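Local coordinates for major capsid protein (Paramecium bursaria Chlorella virus 1, PDB 5TIP), which self-assembles as trimers into the large icosahedral capsid of the virus, a shell of pseudo T=169 symmetry about 190 nm across, at residues T132-N137 with A142-Y147; P87-L92 with T269-Y274; R32-A37 with T212-R217. All coordinates share one frame; numbering follows the deposited sequence.

Interaction 1: residues T132-N137 with A142-Y147. With FUC (alpha-L-fucopyranose), chain F.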
loop_
_atom_site.group_PDB
_atom_site.type_symbol
_atom_site.label_atom_id
_atom_site.label_comp_id
_atom_site.label_asym_id
_atom_site.label_seq_id
_atom_site.Cartn_x
_atom_site.Cartn_y
_atom_site.Cartn_z
ATOM N N THR A 132 -13.363 -8.032 12.029
ATOM C CA THR A 132 -13.286 -8.288 13.461
ATOM C C THR A 132 -13.986 -7.234 14.312
ATOM O O THR A 132 -13.857 -7.270 15.539
ATOM C CB THR A 132 -11.822 -8.403 13.909
ATOM O OG1 THR A 132 -11.119 -7.205 13.559
ATOM C CG2 THR A 132 -11.145 -9.595 13.249
ATOM N N ASP A 133 -14.724 -6.303 13.708
ATOM C CA ASP A 133 -15.319 -5.223 14.484
ATOM C C ASP A 133 -16.462 -4.601 13.692
ATOM O O ASP A 133 -16.592 -4.809 12.484
ATOM C CB ASP A 133 -14.271 -4.161 14.842
ATOM C CG ASP A 133 -14.704 -3.276 15.993
ATOM O OD1 ASP A 133 -15.863 -3.397 16.439
ATOM O OD2 ASP A 133 -13.881 -2.457 16.454
ATOM N N TRP A 134 -17.296 -3.841 14.401
ATOM C CA TRP A 134 -18.297 -2.988 13.774
ATOM C C TRP A 134 -17.654 -1.654 13.416
ATOM O O TRP A 134 -17.072 -0.990 14.280
ATOM C CB TRP A 134 -19.491 -2.762 14.705
ATOM C CG TRP A 134 -20.410 -3.939 14.840
ATOM C CD1 TRP A 134 -21.437 -4.274 14.008
ATOM C CD2 TRP A 134 -20.400 -4.925 15.881
ATOM N NE1 TRP A 134 -22.061 -5.411 14.459
ATOM C CE2 TRP A 134 -21.445 -5.830 15.608
ATOM C CE3 TRP A 134 -19.607 -5.132 17.013
ATOM C CZ2 TRP A 134 -21.715 -6.925 16.425
ATOM C CZ3 TRP A 134 -19.879 -6.219 17.823
ATOM C CH2 TRP A 134 -20.923 -7.102 17.524
ATOM N N VAL A 135 -17.761 -1.260 12.147
ATOM C CA VAL A 135 -17.058 -0.075 11.667
ATOM C C VAL A 135 -18.007 0.874 10.944
ATOM O O VAL A 135 -17.564 1.810 10.271
ATOM C CB VAL A 135 -15.892 -0.467 10.740
ATOM C CG1 VAL A 135 -14.861 -1.285 11.492
ATOM C CG2 VAL A 135 -16.410 -1.231 9.533
ATOM N N ASN A 136 -19.313 0.643 11.072
ATOM C CA ASN A 136 -20.310 1.443 10.371
ATOM C C ASN A 136 -21.334 2.054 11.325
ATOM O O ASN A 136 -22.499 2.233 10.961
ATOM C CB ASN A 136 -20.996 0.615 9.287
ATOM C CG ASN A 136 -20.039 0.202 8.185
ATOM O OD1 ASN A 136 -19.582 -0.940 8.138
ATOM N ND2 ASN A 136 -19.717 1.138 7.302
ATOM N N ASN A 137 -20.909 2.366 12.552
ATOM C CA ASN A 137 -21.734 3.086 13.525
ATOM C C ASN A 137 -23.000 2.309 13.887
ATOM O O ASN A 137 -24.073 2.887 14.065
ATOM C CB ASN A 137 -22.090 4.485 13.013
ATOM C CG ASN A 137 -20.879 5.248 12.516
ATOM O OD1 ASN A 137 -19.767 5.060 13.007
ATOM N ND2 ASN A 137 -21.091 6.114 11.531
ATOM N N ALA A 142 -27.257 -4.968 16.916
ATOM C CA ALA A 142 -26.747 -5.251 15.585
ATOM C C ALA A 142 -26.007 -6.581 15.617
ATOM O O ALA A 142 -25.161 -6.804 16.476
ATOM C CB ALA A 142 -25.820 -4.140 15.125
ATOM N N GLN A 143 -26.341 -7.468 14.688
ATOM C CA GLN A 143 -25.699 -8.772 14.614
ATOM C C GLN A 143 -24.811 -8.815 13.390
ATOM O O GLN A 143 -25.194 -8.350 12.322
ATOM C CB GLN A 143 -26.731 -9.895 14.550
ATOM C CG GLN A 143 -26.187 -11.250 14.960
ATOM C CD GLN A 143 -27.140 -12.383 14.651
ATOM O OE1 GLN A 143 -27.918 -12.311 13.703
ATOM N NE2 GLN A 143 -27.086 -13.437 15.451
ATOM N N LYS A 144 -23.625 -9.387 13.541
ATOM C CA LYS A 144 -22.688 -9.451 12.437
ATOM C C LYS A 144 -21.784 -10.670 12.520
ATOM O O LYS A 144 -21.427 -11.114 13.603
ATOM C CB LYS A 144 -21.844 -8.173 12.417
ATOM C CG LYS A 144 -20.727 -8.152 11.388
ATOM C CD LYS A 144 -19.974 -6.830 11.425
ATOM C CE LYS A 144 -18.895 -6.778 10.356
ATOM N NZ LYS A 144 -18.202 -5.462 10.295
ATOM N N ARG A 145 -21.440 -11.220 11.366
ATOM C CA ARG A 145 -20.533 -12.357 11.308
ATOM C C ARG A 145 -19.102 -11.856 11.171
ATOM O O ARG A 145 -18.816 -10.995 10.333
ATOM C CB ARG A 145 -20.882 -13.280 10.142
ATOM C CG ARG A 145 -19.956 -14.480 10.016
ATOM C CD ARG A 145 -20.468 -15.469 8.986
ATOM N NE ARG A 145 -21.820 -15.913 9.304
ATOM C CZ ARG A 145 -22.101 -17.009 9.999
ATOM N NH1 ARG A 145 -21.121 -17.778 10.450
ATOM N NH2 ARG A 145 -23.363 -17.335 10.243
ATOM N N PHE A 146 -18.211 -12.399 11.990
ATOM C CA PHE A 146 -16.819 -11.985 12.015
ATOM C C PHE A 146 -15.927 -13.121 11.539
ATOM O O PHE A 146 -16.273 -14.299 11.654
ATOM C CB PHE A 146 -16.396 -11.551 13.419
ATOM C CG PHE A 146 -17.170 -10.384 13.958
ATOM C CD1 PHE A 146 -16.817 -9.088 13.617
ATOM C CD2 PHE A 146 -18.238 -10.576 14.817
ATOM C CE1 PHE A 146 -17.522 -8.008 14.113
ATOM C CE2 PHE A 146 -18.946 -9.498 15.318
ATOM C CZ PHE A 146 -18.586 -8.212 14.965
ATOM N N TYR A 147 -14.765 -12.751 11.006
ATOM C CA TYR A 147 -13.800 -13.704 10.467
ATOM C C TYR A 147 -12.433 -13.368 11.043
ATOM O O TYR A 147 -11.853 -12.330 10.709
ATOM C CB TYR A 147 -13.766 -13.655 8.941
ATOM C CG TYR A 147 -15.107 -13.837 8.268
ATOM C CD1 TYR A 147 -15.934 -12.750 8.018
ATOM C CD2 TYR A 147 -15.533 -15.090 7.856
ATOM C CE1 TYR A 147 -17.155 -12.911 7.391
ATOM C CE2 TYR A 147 -16.751 -15.261 7.226
ATOM C CZ TYR A 147 -17.556 -14.169 6.997
ATOM O OH TYR A 147 -18.769 -14.336 6.372
HETATM C C1 FUC F . -18.986 7.621 18.347
HETATM C C2 FUC F . -19.887 8.362 19.322
HETATM C C3 FUC F . -20.722 9.369 18.542
HETATM C C4 FUC F . -21.524 8.636 17.473
HETATM C C5 FUC F . -20.568 7.831 16.599
HETATM C C6 FUC F . -21.323 7.048 15.534
HETATM O O2 FUC F . -19.096 9.025 20.312
HETATM O O3 FUC F . -21.587 10.099 19.419
HETATM O O4 FUC F . -22.477 7.777 18.111
HETATM O O5 FUC F . -19.821 6.933 17.417
HETATM O O HOH W 1 -24.030 -5.200 12.226
HETATM O O HOH W 2 -19.312 -2.704 10.512
#
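Phe146 drives the rim of its ring against the indole of Trp134, and this edge-to-face (T-shaped) pair dominates the contact. The six-membered rings lie with centroids 4.8 Å apart and planes at 87°, so that Phe146 CZ stands over the benzo half of the indole, 3.6 Å from Trp134 CH2. The same face receives Lys144 over its pyrrole half: Lys144 CD makes a CH-pi contact 4.2 Å from the centroid of the five-membered ring. With CG anti to the backbone N (chi1 175°) and every later torsion extended, the lysine chain slides past the indole and delivers its ammonium to the backbone beyond. There Lys144 NZ donates to Asp133 O at 2.8 Å, tilted 21° from the carbonyl plane. A water accepts from Lys144 NZ and from Val135 N while donating to Asn136 OD1, and Arg130 O supplies a further acceptor for the ammonium. Nearby, Ala142 O lies 3.4 Å from Trp134 CZ2, and Phe146 CE1 comes within 3.3 Å of Asp133 N.

The second shell fixes both partners. The Asp133 carboxylate does not meet Lys144; it is bonded to Thr84 and Tyr86 N and forms a salt bridge with Arg129. Lys77 adds a cation-pi contact to Trp134, and backbone bonds from Lys144 and Phe146 to Leu75 and Phe73 hold strand 143-149 beside strand 65-76. Farther along the loop, Asn137 CG packs 3.5 Å from C6 of a fucose belonging to the glycan.

The contact thus joins an aromatic pair to a lysine whose methylenes serve the ring and whose charge serves carbonyls. Such multiple acceptors probably stabilise the ammonium, pinning the loop after helix 122-132 onto the strand that follows.

Interaction 2: residues P87-L92 with T269-Y274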
loop_
_atom_site.group_PDB
_atom_site.type_symbol
_atom_site.label_atom_id
_atom_site.label_comp_id
_atom_site.label_asym_id
_atom_site.label_seq_id
_atom_site.Cartn_x
_atom_site.Cartn_y
_atom_site.Cartn_z
ATOM N N PRO A 87 -13.792 -6.696 18.880
ATOM C CA PRO A 87 -14.336 -7.701 19.808
ATOM C C PRO A 87 -14.099 -9.130 19.352
ATOM O O PRO A 87 -13.846 -10.006 20.188
ATOM C CB PRO A 87 -15.830 -7.353 19.856
ATOM C CG PRO A 87 -16.100 -6.716 18.542
ATOM C CD PRO A 87 -14.861 -5.938 18.205
ATOM N N ALA A 88 -14.170 -9.393 18.046
ATOM C CA ALA A 88 -13.915 -10.741 17.552
ATOM C C ALA A 88 -12.457 -11.137 17.733
ATOM O O ALA A 88 -12.156 -12.318 17.943
ATOM C CB ALA A 88 -14.307 -10.845 16.082
ATOM N N GLU A 89 -11.543 -10.171 17.643
ATOM C CA GLU A 89 -10.135 -10.458 17.889
ATOM C C GLU A 89 -9.889 -10.762 19.361
ATOM O O GLU A 89 -9.159 -11.703 19.695
ATOM C CB GLU A 89 -9.282 -9.282 17.419
ATOM C CG GLU A 89 -7.817 -9.367 17.791
ATOM C CD GLU A 89 -7.089 -8.067 17.524
ATOM O OE1 GLU A 89 -6.865 -7.741 16.340
ATOM O OE2 GLU A 89 -6.754 -7.365 18.500
ATOM N N GLU A 90 -10.495 -9.979 20.258
ATOM C CA GLU A 90 -10.338 -10.234 21.685
ATOM C C GLU A 90 -11.002 -11.539 22.099
ATOM O O GLU A 90 -10.506 -12.224 23.002
ATOM C CB GLU A 90 -10.916 -9.077 22.499
ATOM C CG GLU A 90 -10.746 -9.251 24.000
ATOM C CD GLU A 90 -11.420 -8.160 24.802
ATOM O OE1 GLU A 90 -12.138 -7.333 24.203
ATOM O OE2 GLU A 90 -11.233 -8.132 26.036
ATOM N N LEU A 91 -12.117 -11.899 21.456
ATOM C CA LEU A 91 -12.828 -13.119 21.826
ATOM C C LEU A 91 -11.933 -14.342 21.680
ATOM O O LEU A 91 -12.015 -15.281 22.481
ATOM C CB LEU A 91 -14.090 -13.269 20.974
ATOM C CG LEU A 91 -15.003 -14.451 21.307
ATOM C CD1 LEU A 91 -15.496 -14.343 22.740
ATOM C CD2 LEU A 91 -16.170 -14.504 20.341
ATOM N N LEU A 92 -11.067 -14.348 20.666
ATOM C CA LEU A 92 -10.090 -15.417 20.477
ATOM C C LEU A 92 -8.907 -15.128 21.396
ATOM O O LEU A 92 -7.871 -14.596 20.988
ATOM C CB LEU A 92 -9.670 -15.501 19.016
ATOM C CG LEU A 92 -9.170 -16.858 18.530
ATOM C CD1 LEU A 92 -10.267 -17.888 18.705
ATOM C CD2 LEU A 92 -8.732 -16.780 17.077
ATOM N N THR A 269 -7.130 -3.354 32.129
ATOM C CA THR A 269 -8.573 -3.164 32.234
ATOM C C THR A 269 -9.223 -3.048 30.860
ATOM O O THR A 269 -10.330 -3.557 30.648
ATOM C CB THR A 269 -8.876 -1.925 33.079
ATOM O OG1 THR A 269 -8.243 -2.054 34.358
ATOM C CG2 THR A 269 -10.376 -1.766 33.281
ATOM N N ASN A 270 -8.551 -2.400 29.910
ATOM C CA ASN A 270 -9.123 -2.104 28.603
ATOM C C ASN A 270 -8.306 -2.781 27.513
ATOM O O ASN A 270 -7.077 -2.656 27.481
ATOM C CB ASN A 270 -9.182 -0.597 28.358
ATOM C CG ASN A 270 -10.004 0.128 29.401
ATOM O OD1 ASN A 270 -11.154 -0.230 29.658
ATOM N ND2 ASN A 270 -9.416 1.145 30.017
ATOM N N TYR A 271 -8.996 -3.488 26.621
ATOM C CA TYR A 271 -8.328 -4.238 25.567
ATOM C C TYR A 271 -7.694 -3.293 24.557
ATOM O O TYR A 271 -8.325 -2.333 24.106
ATOM C CB TYR A 271 -9.321 -5.165 24.869
ATOM C CG TYR A 271 -8.709 -6.000 23.768
ATOM C CD1 TYR A 271 -7.904 -7.091 24.066
ATOM C CD2 TYR A 271 -8.940 -5.702 22.431
ATOM C CE1 TYR A 271 -7.343 -7.861 23.063
ATOM C CE2 TYR A 271 -8.384 -6.467 21.423
ATOM C CZ TYR A 271 -7.587 -7.545 21.746
ATOM O OH TYR A 271 -7.029 -8.311 20.748
ATOM N N GLY A 272 -6.441 -3.566 24.207
ATOM C CA GLY A 272 -5.750 -2.776 23.212
ATOM C C GLY A 272 -5.378 -1.374 23.634
ATOM O O GLY A 272 -4.904 -0.602 22.795
ATOM N N GLN A 273 -5.576 -1.012 24.899
ATOM C CA GLN A 273 -5.200 0.317 25.374
ATOM C C GLN A 273 -3.705 0.320 25.653
ATOM O O GLN A 273 -3.247 -0.205 26.671
ATOM C CB GLN A 273 -5.991 0.708 26.617
ATOM C CG GLN A 273 -5.712 2.139 27.060
ATOM C CD GLN A 273 -6.180 2.431 28.470
ATOM O OE1 GLN A 273 -7.017 1.720 29.022
ATOM N NE2 GLN A 273 -5.641 3.492 29.061
ATOM N N TYR A 274 -2.937 0.919 24.747
ATOM C CA TYR A 274 -1.491 1.003 24.877
ATOM C C TYR A 274 -1.013 2.402 25.236
ATOM O O TYR A 274 0.193 2.606 25.406
ATOM C CB TYR A 274 -0.817 0.548 23.578
ATOM C CG TYR A 274 -1.119 -0.883 23.193
ATOM C CD1 TYR A 274 -1.225 -1.876 24.158
ATOM C CD2 TYR A 274 -1.297 -1.241 21.864
ATOM C CE1 TYR A 274 -1.500 -3.183 23.808
ATOM C CE2 TYR A 274 -1.570 -2.545 21.505
ATOM C CZ TYR A 274 -1.670 -3.512 22.480
ATOM O OH TYR A 274 -1.941 -4.814 22.127
HETATM O O HOH W 3 -10.688 -5.880 28.614
#
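A loop of the C-terminal half of the capsid protein reaches across to the short helix 87-91 of the N-terminal half here, the two halves being those of the double jelly-roll fold. The loop residues Asn270 to Gln273 form a type II beta turn, with Gly272 at its positive-phi position, and Tyr271 is the side chain that the turn presents to the helix. Its CG is anti to the backbone N (chi1 -179°), which carries the ring out to the helix.

Two successive glutamates receive it in different ways. Glu90 lies along one face: its CB sits over the centre of the ring, 3.6 Å from the centroid and only 5° off the normal, in a CH-pi contact. Farther along the same side chain, the Glu90 carboxylate stacks almost parallel to the ring, the planes 7° apart, with Glu90 CD 3.6 Å from Tyr271 CG. Glu89 instead crosses the tyrosine at about a right angle and meets its phenol end. Tyr271 OH and Glu89 OE2 are joined by a very short hydrogen bond of 2.5 Å, the carboxylate and ring planes well inclined to each other, and Tyr271 OH is also hydrogen-bonded to Asn109 O. Glu89 OE2 also forms a salt bridge with Arg113, while Glu89 OE1 is bonded to Tyr128 OH, so both oxygens of this buried carboxylate are engaged. Within the turn, Asn270 ND2 donates to Gln273 OE1 at 2.7 Å, tying the two ends of the turn together.

Around this contact, helix 109-119 brings Arg113 against both Tyr271 and Tyr274, whose hydroxyl is bonded to Asp110. On the other flank of helix 87-91, Ala88 packs on Phe146 and Val148 of strand 143-149, and Leu91 on Phe73 and Leu75 of strand 65-76.

Interaction 3: residues R32-A37 with T212-R217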
loop_
_atom_site.group_PDB
_atom_site.type_symbol
_atom_site.label_atom_id
_atom_site.label_comp_id
_atom_site.label_asym_id
_atom_site.label_seq_id
_atom_site.Cartn_x
_atom_site.Cartn_y
_atom_site.Cartn_z
ATOM N N ARG A 32 5.837 -22.630 -15.189
ATOM C CA ARG A 32 4.779 -23.616 -15.043
ATOM C C ARG A 32 4.880 -24.279 -13.676
ATOM O O ARG A 32 5.977 -24.592 -13.202
ATOM C CB ARG A 32 4.869 -24.672 -16.144
ATOM C CG ARG A 32 4.984 -24.093 -17.544
ATOM C CD ARG A 32 4.874 -25.180 -18.595
ATOM N NE ARG A 32 5.877 -26.224 -18.408
ATOM C CZ ARG A 32 7.077 -26.230 -18.981
ATOM N NH1 ARG A 32 7.436 -25.244 -19.790
ATOM N NH2 ARG A 32 7.916 -27.228 -18.746
ATOM N N TYR A 33 3.732 -24.481 -13.044
ATOM C CA TYR A 33 3.647 -24.958 -11.672
ATOM C C TYR A 33 2.958 -26.317 -11.640
ATOM O O TYR A 33 2.500 -26.835 -12.661
ATOM C CB TYR A 33 2.899 -23.946 -10.801
ATOM C CG TYR A 33 1.534 -23.572 -11.340
ATOM C CD1 TYR A 33 1.388 -22.564 -12.284
ATOM C CD2 TYR A 33 0.390 -24.227 -10.902
ATOM C CE1 TYR A 33 0.144 -22.222 -12.778
ATOM C CE2 TYR A 33 -0.856 -23.890 -11.390
ATOM C CZ TYR A 33 -0.975 -22.888 -12.328
ATOM O OH TYR A 33 -2.217 -22.552 -12.815
ATOM N N THR A 34 2.894 -26.903 -10.446
ATOM C CA THR A 34 2.202 -28.169 -10.265
ATOM C C THR A 34 0.705 -27.931 -10.127
ATOM O O THR A 34 0.270 -27.014 -9.425
ATOM C CB THR A 34 2.729 -28.903 -9.030
ATOM O OG1 THR A 34 2.612 -28.055 -7.881
ATOM C CG2 THR A 34 4.185 -29.292 -9.218
ATOM N N ASN A 35 -0.082 -28.765 -10.802
ATOM C CA ASN A 35 -1.530 -28.631 -10.748
ATOM C C ASN A 35 -2.034 -28.891 -9.333
ATOM O O ASN A 35 -1.558 -29.797 -8.643
ATOM C CB ASN A 35 -2.186 -29.597 -11.734
ATOM C CG ASN A 35 -3.682 -29.395 -11.838
ATOM O OD1 ASN A 35 -4.191 -28.304 -11.581
ATOM N ND2 ASN A 35 -4.396 -30.447 -12.221
ATOM N N PHE A 36 -3.004 -28.090 -8.900
ATOM C CA PHE A 36 -3.564 -28.218 -7.559
ATOM C C PHE A 36 -4.982 -27.658 -7.561
ATOM O O PHE A 36 -5.467 -27.135 -8.568
ATOM C CB PHE A 36 -2.691 -27.507 -6.519
ATOM C CG PHE A 36 -2.709 -26.008 -6.634
ATOM C CD1 PHE A 36 -1.859 -25.358 -7.511
ATOM C CD2 PHE A 36 -3.580 -25.249 -5.866
ATOM C CE1 PHE A 36 -1.874 -23.980 -7.618
ATOM C CE2 PHE A 36 -3.601 -23.872 -5.971
ATOM C CZ PHE A 36 -2.746 -23.238 -6.846
ATOM N N ALA A 37 -5.646 -27.776 -6.413
ATOM C CA ALA A 37 -6.970 -27.208 -6.211
ATOM C C ALA A 37 -7.136 -26.872 -4.737
ATOM O O ALA A 37 -6.571 -27.541 -3.868
ATOM C CB ALA A 37 -8.076 -28.164 -6.669
ATOM N N THR A 212 -1.177 -36.435 -8.868
ATOM C CA THR A 212 -0.698 -37.762 -8.484
ATOM C C THR A 212 0.792 -37.760 -8.156
ATOM O O THR A 212 1.213 -38.315 -7.135
ATOM C CB THR A 212 -0.994 -38.762 -9.602
ATOM O OG1 THR A 212 -2.391 -38.727 -9.917
ATOM C CG2 THR A 212 -0.611 -40.171 -9.172
ATOM N N GLN A 213 1.609 -37.145 -9.014
ATOM C CA GLN A 213 3.056 -37.202 -8.824
ATOM C C GLN A 213 3.483 -36.467 -7.560
ATOM O O GLN A 213 4.200 -37.022 -6.718
ATOM C CB GLN A 213 3.781 -36.637 -10.045
ATOM C CG GLN A 213 3.790 -37.558 -11.252
ATOM C CD GLN A 213 4.743 -37.076 -12.326
ATOM O OE1 GLN A 213 5.247 -35.956 -12.261
ATOM N NE2 GLN A 213 5.009 -37.925 -13.314
ATOM N N GLU A 214 3.048 -35.215 -7.407
ATOM C CA GLU A 214 3.426 -34.449 -6.227
ATOM C C GLU A 214 2.815 -35.048 -4.968
ATOM O O GLU A 214 3.353 -34.862 -3.871
ATOM C CB GLU A 214 2.998 -32.992 -6.398
ATOM C CG GLU A 214 3.716 -32.013 -5.493
ATOM C CD GLU A 214 3.233 -30.591 -5.689
ATOM O OE1 GLU A 214 2.120 -30.407 -6.231
ATOM O OE2 GLU A 214 3.967 -29.657 -5.306
ATOM N N ARG A 215 1.697 -35.769 -5.105
ATOM C CA ARG A 215 1.115 -36.463 -3.962
ATOM C C ARG A 215 2.025 -37.587 -3.482
ATOM O O ARG A 215 2.151 -37.821 -2.274
ATOM C CB ARG A 215 -0.263 -37.011 -4.334
ATOM C CG ARG A 215 -1.264 -36.990 -3.203
ATOM C CD ARG A 215 -2.608 -37.545 -3.629
ATOM N NE ARG A 215 -3.532 -37.629 -2.502
ATOM C CZ ARG A 215 -3.608 -38.670 -1.678
ATOM N NH1 ARG A 215 -2.816 -39.718 -1.856
ATOM N NH2 ARG A 215 -4.478 -38.667 -0.677
ATOM N N THR A 216 2.670 -38.292 -4.417
ATOM C CA THR A 216 3.590 -39.362 -4.050
ATOM C C THR A 216 4.851 -38.805 -3.404
ATOM O O THR A 216 5.399 -39.414 -2.479
ATOM C CB THR A 216 3.940 -40.198 -5.286
ATOM O OG1 THR A 216 2.761 -40.853 -5.772
ATOM C CG2 THR A 216 4.993 -41.249 -4.961
ATOM N N ARG A 217 5.299 -37.632 -3.849
ATOM C CA ARG A 217 6.519 -37.055 -3.303
ATOM C C ARG A 217 6.327 -36.583 -1.871
ATOM O O ARG A 217 7.208 -36.776 -1.025
ATOM C CB ARG A 217 6.950 -35.880 -4.169
ATOM C CG ARG A 217 7.423 -36.217 -5.557
ATOM C CD ARG A 217 7.803 -34.924 -6.253
ATOM N NE ARG A 217 8.867 -34.234 -5.529
ATOM C CZ ARG A 217 8.666 -33.175 -4.749
ATOM N NH1 ARG A 217 7.442 -32.685 -4.598
ATOM N NH2 ARG A 217 9.689 -32.601 -4.131
HETATM O O HOH W 4 0.624 -31.422 -8.044
#
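Glu214 OE1 is gripped by two donors, the hydroxyl of Thr34 and a water. Thr34 OG1 donates to Glu214 OE1 at 2.9 Å, approaching from above the carboxylate, 37° out of its plane. The water gives one proton to Glu214 OE1 at 2.6 Å and the other to Asn35 O at 2.8 Å, so it carries the glutamate's reach one residue along the backbone, joining two acceptors that could not bond each other directly.

The two side chains cross at about a right angle. Thr34 has its hydroxyl between the backbone N and the carbonyl carbon (chi1 56°), and this sets OG1 against the Glu214 carboxylate while CG2 lies beside it, 3.8 Å from Glu214 OE1. Thr34 CB is closer still, 3.2 Å from the same oxygen. On the other side, the Glu214 chain is extended beyond CG, spanning the gap between helix 212-220 and the loop that leads into strand 36-42. The helix itself is reinforced near its start, where Thr212 O accepts from both Thr216 N and Thr216 OG1, which reach it from opposite faces of its plane.

Another subunit completes the site: the second carboxylate oxygen, Glu214 OE2, is bonded to Thr24 of the third subunit, whose Phe25 and Phe26 meet the rings of Tyr33 and Phe36. Backbone pairing of Ala37 with Phe209 attaches strand 36-42 to strand 200-210, just before the helix begins.

The glutamate therefore takes hydroxyl donors from its own chain and from a neighbour, and a water joins its OE1 to Asn35 O. Such neutral donors are consistent with an ionised Glu214, near which the Arg217 guanidinium also lies, its edge to Glu214 CG, and the carboxylate links the loop and helix to the trimer interface.

Interactions 1 and 2 form one continuous patch, their centres 15 Å apart. Helix 87-91 joins them: Thr132 O lies 3.3 Å from Ala88 N, a probable hydrogen bond, and Phe146 CB packs 3.5 Å from Ala88 CB, so the helix meets interaction 1 as well as the loop 269-274. Interaction 1 extends to the glycan through Asn137, whereas the side chain of Tyr271 in interaction 2 stays about 13 Å from a bound galactose. Interaction 3 stands apart, its centre 39 Å from that of interaction 1 and 42 Å from that of interaction 2. Interactions 1 and 3 nevertheless reach the same sheet and both touch the second subunit, while interactions 2 and 3 each connect the N-terminal and C-terminal family regions.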